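Local structure of 2-hydroxychromene-2-carboxylate isomerase (Pseudomonas putida, 2IMF) at residues A[20-25]-A[32-37]; A[91-96]-A[104-109]; A[163-166]-A[171-174]. The protein catalyses the reversible, glutathione-dependent isomerisation of 2-hydroxychromene-2-carboxylate to trans-o-hydroxybenzylidenepyruvate in naphthalene breakdown. One frame throughout, in Å; residues are numbered along the deposited sequence. Where two conformers were deposited one is given.

Interaction 1 of 3, residues A[20-25]-A[32-37]. With PO4 (phosphate ion), chain D.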
ATOM      1  N   ARG A  20      11.133  -5.854 -10.770  1.00 16.34           N
ATOM      2  CA  ARG A  20      10.789  -4.777 -11.697  1.00 17.86           C
ATOM      3  C   ARG A  20      11.985  -3.885 -11.824  1.00 17.80           C
ATOM      4  O   ARG A  20      12.324  -3.474 -12.954  1.00 18.32           O
ATOM      5  CB  ARG A  20       9.594  -4.029 -11.134  1.00 17.70           C
ATOM      6  CG  ARG A  20       9.240  -2.707 -11.824  1.00 19.09           C
ATOM      7  CD  ARG A  20       7.801  -2.538 -11.588  1.00 20.14           C
ATOM      8  NE  ARG A  20       7.207  -1.314 -12.172  1.00 21.08           N
ATOM      9  CZ  ARG A  20       5.906  -1.044 -12.105  1.00 22.33           C
ATOM     10  NH1 ARG A  20       5.033  -1.845 -11.451  1.00 19.53           N
ATOM     11  NH2 ARG A  20       5.485   0.113 -12.597  1.00 21.26           N
ATOM     12  N   LEU A  21      12.707  -3.560 -10.750  1.00 14.49           N
ATOM     13  CA  LEU A  21      13.921  -2.761 -10.845  1.00 16.56           C
ATOM     14  C   LEU A  21      14.983  -3.426 -11.688  1.00 17.36           C
ATOM     15  O   LEU A  21      15.685  -2.722 -12.430  1.00 18.58           O
ATOM     16  CB  LEU A  21      14.492  -2.415  -9.480  1.00 14.46           C
ATOM     17  CG  LEU A  21      13.575  -1.468  -8.710  1.00 14.15           C
ATOM     18  CD1 LEU A  21      13.956  -1.576  -7.193  1.00 17.58           C
ATOM     19  CD2 LEU A  21      13.827  -0.007  -9.225  1.00 15.56           C
ATOM     20  N   SER A  22      15.137  -4.728 -11.576  1.00 16.55           N
ATOM     21  CA  SER A  22      16.168  -5.432 -12.382  1.00 19.08           C
ATOM     22  C   SER A  22      15.851  -5.314 -13.833  1.00 20.88           C
ATOM     23  O   SER A  22      16.812  -5.134 -14.605  1.00 21.20           O
ATOM     24  CB  SER A  22      16.253  -6.865 -11.964  0.33 19.46           C
ATOM     25  OG  SER A  22      16.975  -6.854 -10.770  0.33 17.35           O
ATOM     26  N   LYS A  23      14.567  -5.399 -14.201  1.00 23.12           N
ATOM     27  CA  LYS A  23      14.188  -5.214 -15.620  1.00 25.44           C
ATOM     28  C   LYS A  23      14.482  -3.825 -16.090  1.00 26.11           C
ATOM     29  O   LYS A  23      14.862  -3.645 -17.257  1.00 27.61           O
ATOM     30  CB  LYS A  23      12.742  -5.580 -15.898  1.00 26.48           C
ATOM     31  CG  LYS A  23      12.507  -7.069 -15.789  1.00 29.39           C
ATOM     32  CD  LYS A  23      11.351  -7.518 -16.626  1.00 36.47           C
ATOM     33  CE  LYS A  23      11.298  -9.031 -16.643  1.00 40.42           C
ATOM     34  NZ  LYS A  23      12.674  -9.666 -16.566  1.00 40.48           N
ATOM     35  N   LEU A  24      14.337  -2.819 -15.233  1.00 24.96           N
ATOM     36  CA  LEU A  24      14.653  -1.454 -15.640  1.00 26.39           C
ATOM     37  C   LEU A  24      16.117  -1.317 -15.852  1.00 26.85           C
ATOM     38  O   LEU A  24      16.587  -0.619 -16.784  1.00 28.02           O
ATOM     39  CB  LEU A  24      14.197  -0.457 -14.565  1.00 24.08           C
ATOM     40  CG  LEU A  24      12.686  -0.279 -14.401  1.00 27.79           C
ATOM     41  CD1 LEU A  24      12.315   0.483 -13.125  1.00 24.26           C
ATOM     42  CD2 LEU A  24      11.991   0.330 -15.629  1.00 29.91           C
ATOM     43  N   ALA A  25      16.891  -1.975 -15.005  1.00 27.15           N
ATOM     44  CA  ALA A  25      18.328  -1.974 -15.166  1.00 29.39           C
ATOM     45  C   ALA A  25      18.694  -2.591 -16.523  1.00 31.28           C
ATOM     46  O   ALA A  25      19.387  -1.973 -17.340  1.00 32.10           O
ATOM     47  CB  ALA A  25      18.982  -2.725 -14.031  1.00 28.11           C
ATOM     48  N   ILE A  32      21.319   0.708 -10.115  1.00 22.15           N
ATOM     49  CA  ILE A  32      20.697   0.483  -8.769  1.00 21.50           C
ATOM     50  C   ILE A  32      21.783   0.395  -7.739  1.00 20.97           C
ATOM     51  O   ILE A  32      22.717  -0.434  -7.887  1.00 22.60           O
ATOM     52  CB  ILE A  32      19.957  -0.859  -8.715  0.50 21.06           C
ATOM     53  CG1 ILE A  32      18.830  -0.913  -9.755  0.50 18.82           C
ATOM     54  CG2 ILE A  32      19.364  -1.111  -7.312  0.50 20.88           C
ATOM     55  CD1 ILE A  32      17.743   0.111  -9.472  0.50 22.60           C
ATOM     56  N   ARG A  33      21.668   1.167  -6.665  1.00 19.60           N
ATOM     57  CA  ARG A  33      22.496   0.998  -5.502  1.00 19.34           C
ATOM     58  C   ARG A  33      21.705   0.147  -4.465  1.00 18.00           C
ATOM     59  O   ARG A  33      20.716   0.640  -3.857  1.00 16.92           O
ATOM     60  CB  ARG A  33      22.927   2.343  -4.930  1.00 21.63           C
ATOM     61  CG  ARG A  33      23.786   2.212  -3.723  1.00 28.97           C
ATOM     62  CD  ARG A  33      24.334   3.596  -3.262  1.00 37.18           C
ATOM     63  NE  ARG A  33      24.301   4.585  -4.338  1.00 43.84           N
ATOM     64  CZ  ARG A  33      24.012   5.885  -4.189  1.00 44.56           C
ATOM     65  NH1 ARG A  33      23.726   6.400  -3.006  1.00 47.14           N
ATOM     66  NH2 ARG A  33      23.992   6.677  -5.238  1.00 47.10           N
ATOM     67  N   TYR A  34      22.133  -1.095  -4.245  1.00 16.07           N
ATOM     68  CA  TYR A  34      21.405  -2.040  -3.357  1.00 15.71           C
ATOM     69  C   TYR A  34      21.796  -1.892  -1.903  1.00 15.45           C
ATOM     70  O   TYR A  34      23.002  -1.701  -1.578  1.00 17.83           O
ATOM     71  CB  TYR A  34      21.732  -3.455  -3.756  1.00 15.57           C
ATOM     72  CG  TYR A  34      21.221  -3.840  -5.090  1.00 14.56           C
ATOM     73  CD1 TYR A  34      22.023  -3.607  -6.224  1.00 17.11           C
ATOM     74  CD2 TYR A  34      19.954  -4.413  -5.282  1.00 13.87           C
ATOM     75  CE1 TYR A  34      21.589  -3.964  -7.498  1.00 18.31           C
ATOM     76  CE2 TYR A  34      19.530  -4.763  -6.560  1.00 15.74           C
ATOM     77  CZ  TYR A  34      20.353  -4.501  -7.668  1.00 17.42           C
ATOM     78  OH  TYR A  34      19.930  -4.865  -8.911  1.00 19.41           O
ATOM     79  N   ASN A  35      20.812  -1.955  -1.007  1.00 15.99           N
ATOM     80  CA  ASN A  35      21.050  -1.882   0.393  1.00 13.73           C
ATOM     81  C   ASN A  35      20.205  -2.946   1.111  1.00 13.04           C
ATOM     82  O   ASN A  35      19.007  -2.761   1.284  1.00 15.43           O
ATOM     83  CB  ASN A  35      20.630  -0.489   0.921  1.00 15.99           C
ATOM     84  CG  ASN A  35      21.403   0.676   0.244  1.00 16.46           C
ATOM     85  OD1 ASN A  35      22.535   0.993   0.621  1.00 23.45           O
ATOM     86  ND2 ASN A  35      20.820   1.224  -0.793  1.00 19.70           N
ATOM     87  N   ALA A  36      20.858  -3.987   1.627  1.00 14.24           N
ATOM     88  CA  ALA A  36      20.149  -5.011   2.439  1.00 14.09           C
ATOM     89  C   ALA A  36      20.089  -4.532   3.868  1.00 13.14           C
ATOM     90  O   ALA A  36      21.141  -4.220   4.465  1.00 14.50           O
ATOM     91  CB  ALA A  36      20.844  -6.375   2.370  1.00 15.58           C
ATOM     92  N   ILE A  37      18.869  -4.429   4.425  1.00 12.36           N
ATOM     93  CA  ILE A  37      18.723  -3.882   5.779  1.00 13.99           C
ATOM     94  C   ILE A  37      17.758  -4.695   6.607  1.00 14.86           C
ATOM     95  O   ILE A  37      16.993  -5.504   6.090  1.00 13.88           O
ATOM     96  CB  ILE A  37      18.192  -2.397   5.811  1.00 13.45           C
ATOM     97  CG1 ILE A  37      16.838  -2.300   5.042  1.00 13.41           C
ATOM     98  CG2 ILE A  37      19.189  -1.500   5.064  1.00 14.44           C
ATOM     99  CD1 ILE A  37      16.159  -0.896   5.213  1.00 14.00           C
TER
HETATM  100  P   PO4 D 308       1.712  -0.278 -12.034  0.75 22.60           P
HETATM  101  O1  PO4 D 308       0.265  -0.412 -12.545  0.75 28.18           O
HETATM  102  O2  PO4 D 308       2.514   0.544 -13.043  0.75 25.33           O
HETATM  103  O3  PO4 D 308       1.754   0.163 -10.589  0.75 28.11           O
HETATM  104  O4  PO4 D 308       2.135  -1.704 -12.092  0.75 27.90           O
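L21 and I32 meet branch to branch between helix 12-28 and strand 31-36, CD2 of the leucine lying 3.9 Å from CD1 of the isoleucine. Their side chains stand at about a right angle, so one methyl crosses the end of the other chain instead of running beside it. I32 and S22 each have two deposited conformers; in those described, I32 CG1 sits beside the backbone N (chi1 -60°) and carries CD1 to the helix. The same rotation places its other branch over Y34, with CG2 3.5 Å above the ring plane near the centre. The Y34 hydroxyl comes closer to the helix than its CB does, yet Y34 OH remains 4.0 Å from S22 OG, too far for a hydrogen bond; S22 OG is bonded to N107 and to the carbonyl of N18. R20, on a different side of the helix from L21, stretches out to a phosphate ion, probably from the crystallisation liquor. NH1 gives a bond of 3.0 Å to phosphate O4, and NH2 one of 3.0 Å to O2, the latter at 163°; phosphorus lies in the guanidinium plane, a two-pronged grip. Between the two segments the contact is apolar, within the beta-alpha-beta unit 2-7, 12-28, 31-36 of the thioredoxin fold; E188, paired with NE, and the phosphate where bound would probably fix the rotation of the R20 guanidinium and favour its positive charge.

Interaction 2 of 3, residues A[91-96]-A[104-109]; sequences IGFYYS and AYVNVV
G92 rests against Y105: its carbonyl carbon is 3.3 Å from Y105 OH, and its O lies 3.7 Å above one face of the ring, toward the rim. V109 CG2 takes the opposite face, so the phenol is sandwiched. A CB on G92 would fall 2.4 Å from the Y105 hydroxyl, a clash, so this close approach depends on G92 lacking a side chain. That hydroxyl is hydrogen-bonded to M89 O. F93 follows, its CA 3.3 Å from Y105 CE2. With CG anti to the backbone N (chi1 167°), its ring reaches V106, where CD1 is 3.6 Å from CG2; Y105 CD2 lies at the phenylalanine's edge. Last comes S96, whose CB is 4.3 Å from Y105 CB, while its OG bonds F93 O at 2.8 Å, an acceptor shared with S96 N. A leucine in place of Y105 would probably leave M89 O without this hydroxyl and open a gap beside G92. W135 and helix 125-133 also pack on the tyrosine. The end of helix 87-92 and the following turn pack on helix 99-115 within the helical insertion between strands 31-36 and 170-173, the arrangement of the DsbA-like and kappa-class branch of the thioredoxin superfamily.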
ATOM      1  N   ILE A  91      22.926 -10.353   5.497  1.00 13.95           N
ATOM      2  CA  ILE A  91      24.344 -10.101   5.763  1.00 14.04           C
ATOM      3  C   ILE A  91      25.220 -10.507   4.559  1.00 14.79           C
ATOM      4  O   ILE A  91      26.174  -9.804   4.143  1.00 14.96           O
ATOM      5  CB  ILE A  91      24.762 -10.871   6.956  1.00 14.28           C
ATOM      6  CG1 ILE A  91      24.177 -10.270   8.230  1.00 18.25           C
ATOM      7  CG2 ILE A  91      26.306 -10.895   6.975  1.00 16.02           C
ATOM      8  CD1 ILE A  91      24.317 -11.128   9.558  1.00 19.48           C
ATOM      9  N   GLY A  92      24.864 -11.632   3.933  1.00 13.79           N
ATOM     10  CA  GLY A  92      25.653 -12.131   2.847  1.00 14.00           C
ATOM     11  C   GLY A  92      25.705 -11.201   1.647  1.00 13.49           C
ATOM     12  O   GLY A  92      26.649 -11.275   0.822  1.00 13.43           O
ATOM     13  N   PHE A  93      24.715 -10.306   1.509  1.00 13.00           N
ATOM     14  CA  PHE A  93      24.779  -9.317   0.449  1.00 12.44           C
ATOM     15  C   PHE A  93      26.101  -8.534   0.510  1.00 14.89           C
ATOM     16  O   PHE A  93      26.585  -8.128  -0.521  1.00 16.36           O
ATOM     17  CB  PHE A  93      23.571  -8.336   0.543  1.00 13.97           C
ATOM     18  CG  PHE A  93      23.750  -7.115  -0.314  1.00 12.33           C
ATOM     19  CD1 PHE A  93      23.525  -7.211  -1.644  1.00 14.01           C
ATOM     20  CD2 PHE A  93      24.183  -5.889   0.218  1.00 16.95           C
ATOM     21  CE1 PHE A  93      23.772  -6.156  -2.493  1.00 17.07           C
ATOM     22  CE2 PHE A  93      24.426  -4.810  -0.601  1.00 15.42           C
ATOM     23  CZ  PHE A  93      24.204  -4.958  -1.944  1.00 14.59           C
ATOM     24  N   TYR A  94      26.607  -8.282   1.690  1.00 14.32           N
ATOM     25  CA  TYR A  94      27.826  -7.503   1.812  1.00 15.08           C
ATOM     26  C   TYR A  94      29.083  -8.252   1.410  1.00 15.83           C
ATOM     27  O   TYR A  94      30.166  -7.630   1.423  1.00 16.58           O
ATOM     28  CB  TYR A  94      27.883  -6.912   3.236  1.00 14.49           C
ATOM     29  CG  TYR A  94      26.693  -5.953   3.389  1.00 14.04           C
ATOM     30  CD1 TYR A  94      26.736  -4.725   2.738  1.00 14.91           C
ATOM     31  CD2 TYR A  94      25.511  -6.338   4.055  1.00 14.73           C
ATOM     32  CE1 TYR A  94      25.630  -3.862   2.728  1.00 16.07           C
ATOM     33  CE2 TYR A  94      24.412  -5.500   4.089  1.00 14.08           C
ATOM     34  CZ  TYR A  94      24.463  -4.292   3.373  1.00 15.46           C
ATOM     35  OH  TYR A  94      23.392  -3.425   3.359  1.00 16.02           O
ATOM     36  N   TYR A  95      28.988  -9.503   0.988  1.00 13.90           N
ATOM     37  CA  TYR A  95      30.144 -10.161   0.363  1.00 13.83           C
ATOM     38  C   TYR A  95      30.250  -9.750  -1.113  1.00 17.94           C
ATOM     39  O   TYR A  95      31.298  -9.968  -1.676  1.00 18.17           O
ATOM     40  CB  TYR A  95      29.879 -11.668   0.407  1.00 14.39           C
ATOM     41  CG  TYR A  95      31.076 -12.555   0.069  1.00 14.35           C
ATOM     42  CD1 TYR A  95      31.977 -12.844   1.077  1.00 14.18           C
ATOM     43  CD2 TYR A  95      31.220 -13.179  -1.196  1.00 14.78           C
ATOM     44  CE1 TYR A  95      33.085 -13.692   0.841  1.00 13.71           C
ATOM     45  CE2 TYR A  95      32.326 -14.032  -1.427  1.00 13.72           C
ATOM     46  CZ  TYR A  95      33.156 -14.284  -0.386  1.00 13.21           C
ATOM     47  OH  TYR A  95      34.249 -15.117  -0.686  1.00 15.56           O
ATOM     48  N   SER A  96      29.194  -9.250  -1.760  1.00 19.10           N
ATOM     49  CA  SER A  96      29.211  -9.065  -3.187  1.00 21.07           C
ATOM     50  C   SER A  96      30.053  -7.862  -3.532  1.00 23.39           C
ATOM     51  O   SER A  96      30.235  -6.954  -2.724  1.00 20.63           O
ATOM     52  CB  SER A  96      27.787  -8.947  -3.732  1.00 20.79           C
ATOM     53  OG  SER A  96      27.099  -7.810  -3.258  1.00 21.40           O
ATOM     54  N   ALA A 104      23.460  -9.686  -9.090  1.00 19.04           N
ATOM     55  CA  ALA A 104      23.324 -11.113  -9.286  1.00 18.58           C
ATOM     56  C   ALA A 104      23.002 -11.815  -7.954  1.00 16.01           C
ATOM     57  O   ALA A 104      22.140 -12.678  -7.928  1.00 16.31           O
ATOM     58  CB  ALA A 104      24.580 -11.713  -9.898  1.00 20.08           C
ATOM     59  N   TYR A 105      23.710 -11.419  -6.905  1.00 15.38           N
ATOM     60  CA  TYR A 105      23.415 -11.996  -5.559  1.00 14.38           C
ATOM     61  C   TYR A 105      21.955 -11.713  -5.188  1.00 13.55           C
ATOM     62  O   TYR A 105      21.203 -12.618  -4.824  1.00 14.15           O
ATOM     63  CB  TYR A 105      24.320 -11.450  -4.502  1.00 14.03           C
ATOM     64  CG  TYR A 105      24.091 -11.984  -3.102  1.00 12.49           C
ATOM     65  CD1 TYR A 105      24.598 -13.205  -2.720  1.00 13.53           C
ATOM     66  CD2 TYR A 105      23.257 -11.305  -2.271  1.00 14.93           C
ATOM     67  CE1 TYR A 105      24.396 -13.668  -1.422  1.00 14.03           C
ATOM     68  CE2 TYR A 105      23.027 -11.727  -0.999  1.00 13.47           C
ATOM     69  CZ  TYR A 105      23.597 -12.957  -0.576  1.00 12.14           C
ATOM     70  OH  TYR A 105      23.413 -13.403   0.699  1.00 12.52           O
ATOM     71  N   VAL A 106      21.525 -10.466  -5.286  1.00 14.19           N
ATOM     72  CA  VAL A 106      20.175 -10.116  -4.867  1.00 13.97           C
ATOM     73  C   VAL A 106      19.190 -10.911  -5.716  1.00 13.51           C
ATOM     74  O   VAL A 106      18.189 -11.434  -5.173  1.00 13.17           O
ATOM     75  CB  VAL A 106      20.007  -8.599  -4.957  1.00 13.62           C
ATOM     76  CG1 VAL A 106      18.545  -8.238  -4.737  1.00 14.21           C
ATOM     77  CG2 VAL A 106      20.905  -7.927  -3.931  1.00 14.36           C
ATOM     78  N   ASN A 107      19.391 -11.015  -7.048  1.00 13.15           N
ATOM     79  CA  ASN A 107      18.486 -11.766  -7.864  1.00 14.67           C
ATOM     80  C   ASN A 107      18.432 -13.248  -7.523  1.00 14.15           C
ATOM     81  O   ASN A 107      17.368 -13.833  -7.425  1.00 15.54           O
ATOM     82  CB  ASN A 107      18.882 -11.571  -9.369  1.00 14.38           C
ATOM     83  CG  ASN A 107      18.614 -10.158  -9.894  1.00 21.24           C
ATOM     84  OD1 ASN A 107      17.828  -9.395  -9.325  1.00 21.95           O
ATOM     85  ND2 ASN A 107      19.307  -9.794 -10.979  1.00 24.16           N
ATOM     86  N   VAL A 108      19.592 -13.849  -7.356  1.00 15.24           N
ATOM     87  CA  VAL A 108      19.594 -15.285  -7.094  1.00 14.81           C
ATOM     88  C   VAL A 108      18.941 -15.590  -5.733  1.00 12.41           C
ATOM     89  O   VAL A 108      18.142 -16.532  -5.626  1.00 13.82           O
ATOM     90  CB  VAL A 108      21.084 -15.769  -7.065  1.00 16.37           C
ATOM     91  CG1 VAL A 108      21.229 -17.119  -6.405  1.00 16.81           C
ATOM     92  CG2 VAL A 108      21.682 -15.776  -8.519  1.00 18.53           C
ATOM     93  N   VAL A 109      19.211 -14.768  -4.713  1.00 12.61           N
ATOM     94  CA  VAL A 109      18.660 -15.046  -3.388  1.00 12.47           C
ATOM     95  C   VAL A 109      17.147 -14.796  -3.410  1.00 11.80           C
ATOM     96  O   VAL A 109      16.352 -15.599  -2.896  1.00 12.46           O
ATOM     97  CB  VAL A 109      19.334 -14.246  -2.285  1.00 13.12           C
ATOM     98  CG1 VAL A 109      18.662 -14.435  -0.927  1.00 12.94           C
ATOM     99  CG2 VAL A 109      20.803 -14.633  -2.176  1.00 13.28           C
TER

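Interaction 3 of 3, residues A[163-166]-A[171-174]; sequences RKVF and MFLG
The guanidinium of R163 lies flat on the ring of F172, planes only 11° apart and centres separated by 3.6 Å. CZ stands over the ring face, 17° off its normal, which meets the geometry of a cation-pi contact as well as a stack. The arginine chain, extended from CG to NE, slides along the phenylalanine in the opposite direction, so the overlap is continuous: CD makes a CH-pi contact 4.0 Å from the ring centroid, NE sits over the ring, and NH2 reaches back to within 3.5 Å of F172 CB. At the ring's edge, in its plane, V165 CG2 approaches F172 CE1 to 3.7 Å. Two waters lie in the guanidinium plane at its edge. Each accepts from R163 NH2, at 2.6 and 2.8 Å, and each donates to G174 O, which is too distant from NH2 for a direct bond; the pair thus forms a doubled water bridge. NH1 is directed to other partners, a salt bridge with D4 and a hydrogen bond with Y6 OH on strand 2-7, and these probably help keep the guanidinium parallel to the ring. Helix 147-162 ends here in a Schellman motif, K164 adopting positive phi, after which the chain turns into the loop before strand 170-173. In the thioredoxin fold this loop borders the active site: V168 binds glutathione, and F166 touches the cofactor, sets its ring edge-to-face with W179 and meets Y62 of the second subunit. The F172 ring is directed to the loop with CG anti to its own carbonyl carbon (chi1 -72°), where it meets R163 and also touches M177 of strand 176-179.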
ATOM      1  N   ARG A 163      18.006   7.996   7.181  1.00 16.45           N
ATOM      2  CA  ARG A 163      17.395   8.479   5.944  1.00 16.75           C
ATOM      3  C   ARG A 163      15.864   8.472   5.926  1.00 16.32           C
ATOM      4  O   ARG A 163      15.262   8.787   4.927  1.00 19.28           O
ATOM      5  CB  ARG A 163      17.954   7.720   4.756  1.00 18.02           C
ATOM      6  CG  ARG A 163      18.105   8.585   3.467  1.00 19.22           C
ATOM      7  CD  ARG A 163      18.786   7.855   2.397  1.00 19.44           C
ATOM      8  NE  ARG A 163      18.658   8.607   1.174  1.00 18.69           N
ATOM      9  CZ  ARG A 163      19.013   8.215  -0.005  1.00 19.35           C
ATOM     10  NH1 ARG A 163      19.500   6.996  -0.179  1.00 17.33           N
ATOM     11  NH2 ARG A 163      18.904   9.070  -0.999  1.00 20.02           N
ATOM     12  N   LYS A 164      15.295   8.048   7.053  1.00 15.63           N
ATOM     13  CA  LYS A 164      13.840   8.057   7.266  1.00 16.98           C
ATOM     14  C   LYS A 164      13.167   6.872   6.595  1.00 16.26           C
ATOM     15  O   LYS A 164      11.962   6.888   6.357  1.00 16.29           O
ATOM     16  CB  LYS A 164      13.216   9.395   6.868  1.00 18.97           C
ATOM     17  CG  LYS A 164      13.815  10.545   7.726  1.00 23.45           C
ATOM     18  CD  LYS A 164      12.944  11.789   7.858  1.00 29.83           C
ATOM     19  CE  LYS A 164      13.851  13.035   8.062  1.00 34.54           C
ATOM     20  NZ  LYS A 164      14.656  12.972   9.355  1.00 35.14           N
ATOM     21  N   VAL A 165      13.943   5.839   6.294  1.00 15.07           N
ATOM     22  CA  VAL A 165      13.362   4.576   5.774  1.00 13.82           C
ATOM     23  C   VAL A 165      12.684   3.880   6.952  1.00 14.95           C
ATOM     24  O   VAL A 165      13.278   3.665   8.020  1.00 17.48           O
ATOM     25  CB  VAL A 165      14.458   3.690   5.251  1.00 13.18           C
ATOM     26  CG1 VAL A 165      13.867   2.321   4.915  1.00 14.89           C
ATOM     27  CG2 VAL A 165      15.108   4.344   4.051  1.00 15.36           C
ATOM     28  N   PHE A 166      11.394   3.513   6.760  1.00 13.46           N
ATOM     29  CA  PHE A 166      10.607   2.816   7.814  1.00 14.69           C
ATOM     30  C   PHE A 166      10.161   1.397   7.381  1.00 13.86           C
ATOM     31  O   PHE A 166       9.620   0.655   8.202  1.00 15.08           O
ATOM     32  CB  PHE A 166       9.368   3.659   8.192  1.00 14.45           C
ATOM     33  CG  PHE A 166       8.450   3.887   7.007  1.00 15.02           C
ATOM     34  CD1 PHE A 166       7.525   2.878   6.619  1.00 13.85           C
ATOM     35  CD2 PHE A 166       8.542   5.080   6.239  1.00 14.19           C
ATOM     36  CE1 PHE A 166       6.776   3.029   5.476  1.00 14.14           C
ATOM     37  CE2 PHE A 166       7.764   5.208   5.104  1.00 13.85           C
ATOM     38  CZ  PHE A 166       6.842   4.195   4.739  1.00 13.77           C
ATOM     39  N   MET A 171      12.699   3.059  -2.168  1.00 12.49           N
ATOM     40  CA  MET A 171      13.500   3.511  -3.335  1.00 12.77           C
ATOM     41  C   MET A 171      13.701   5.001  -3.193  1.00 13.77           C
ATOM     42  O   MET A 171      12.722   5.713  -2.873  1.00 14.43           O
ATOM     43  CB  MET A 171      12.875   3.214  -4.709  1.00 14.47           C
ATOM     44  CG  MET A 171      12.876   1.749  -5.044  1.00 13.21           C
ATOM     45  SD  MET A 171      11.747   0.626  -4.187  0.80 11.38           S
ATOM     46  CE  MET A 171      10.142   1.426  -4.349  1.00 17.79           C
ATOM     47  N   PHE A 172      14.902   5.528  -3.518  1.00 14.21           N
ATOM     48  CA  PHE A 172      15.110   7.003  -3.557  1.00 15.15           C
ATOM     49  C   PHE A 172      15.629   7.310  -4.934  1.00 15.21           C
ATOM     50  O   PHE A 172      16.519   6.616  -5.452  1.00 15.61           O
ATOM     51  CB  PHE A 172      16.167   7.490  -2.565  1.00 15.69           C
ATOM     52  CG  PHE A 172      15.785   7.465  -1.103  1.00 14.91           C
ATOM     53  CD1 PHE A 172      15.808   6.267  -0.403  1.00 17.69           C
ATOM     54  CD2 PHE A 172      15.435   8.628  -0.458  1.00 16.52           C
ATOM     55  CE1 PHE A 172      15.503   6.252   0.954  1.00 16.98           C
ATOM     56  CE2 PHE A 172      15.135   8.626   0.889  1.00 17.47           C
ATOM     57  CZ  PHE A 172      15.180   7.461   1.584  1.00 17.77           C
ATOM     58  N   LEU A 173      15.187   8.469  -5.399  1.00 16.23           N
ATOM     59  CA  LEU A 173      15.782   9.177  -6.559  1.00 17.21           C
ATOM     60  C   LEU A 173      15.926  10.607  -6.091  1.00 18.40           C
ATOM     61  O   LEU A 173      14.935  11.307  -5.801  1.00 18.60           O
ATOM     62  CB  LEU A 173      14.905   9.068  -7.755  1.00 18.22           C
ATOM     63  CG  LEU A 173      15.464   9.825  -8.953  1.00 21.32           C
ATOM     64  CD1 LEU A 173      16.796   9.222  -9.380  1.00 25.47           C
ATOM     65  CD2 LEU A 173      14.446   9.591 -10.016  1.00 24.96           C
ATOM     66  N   GLY A 174      17.164  11.097  -5.967  1.00 18.99           N
ATOM     67  CA  GLY A 174      17.312  12.466  -5.547  1.00 20.69           C
ATOM     68  C   GLY A 174      16.796  12.564  -4.139  1.00 20.34           C
ATOM     69  O   GLY A 174      17.170  11.752  -3.274  1.00 24.36           O
TER
HETATM   70  O   HOH W   1      19.053   9.666  -3.523  0.50 22.99           O
HETATM   71  O   HOH W   2      17.857  11.576  -0.522  1.00 41.51           O

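How the interactions relate
From the N terminus, interaction 1 closes first, joining helix 12-28 to strand 31-36 across a short turn. Interaction 2 then closes the turn between helices 87-92 and 99-115, and interaction 3 the loop from the end of helix 147-162 into strand 170-173. The three follow in series, none enclosing or crossing another. Interactions 1 and 2 touch: A36 O and Y94 OH, 2.6 Å apart, are hydrogen-bonded, and F93 packs on Y34 and A36, tying the helical insertion to the edge strand. Interactions 1 and 3 share the sheet and meet through L21 with M171 and I37 with V165. Interactions 2 and 3 stay about 11 Å apart at their nearest atoms.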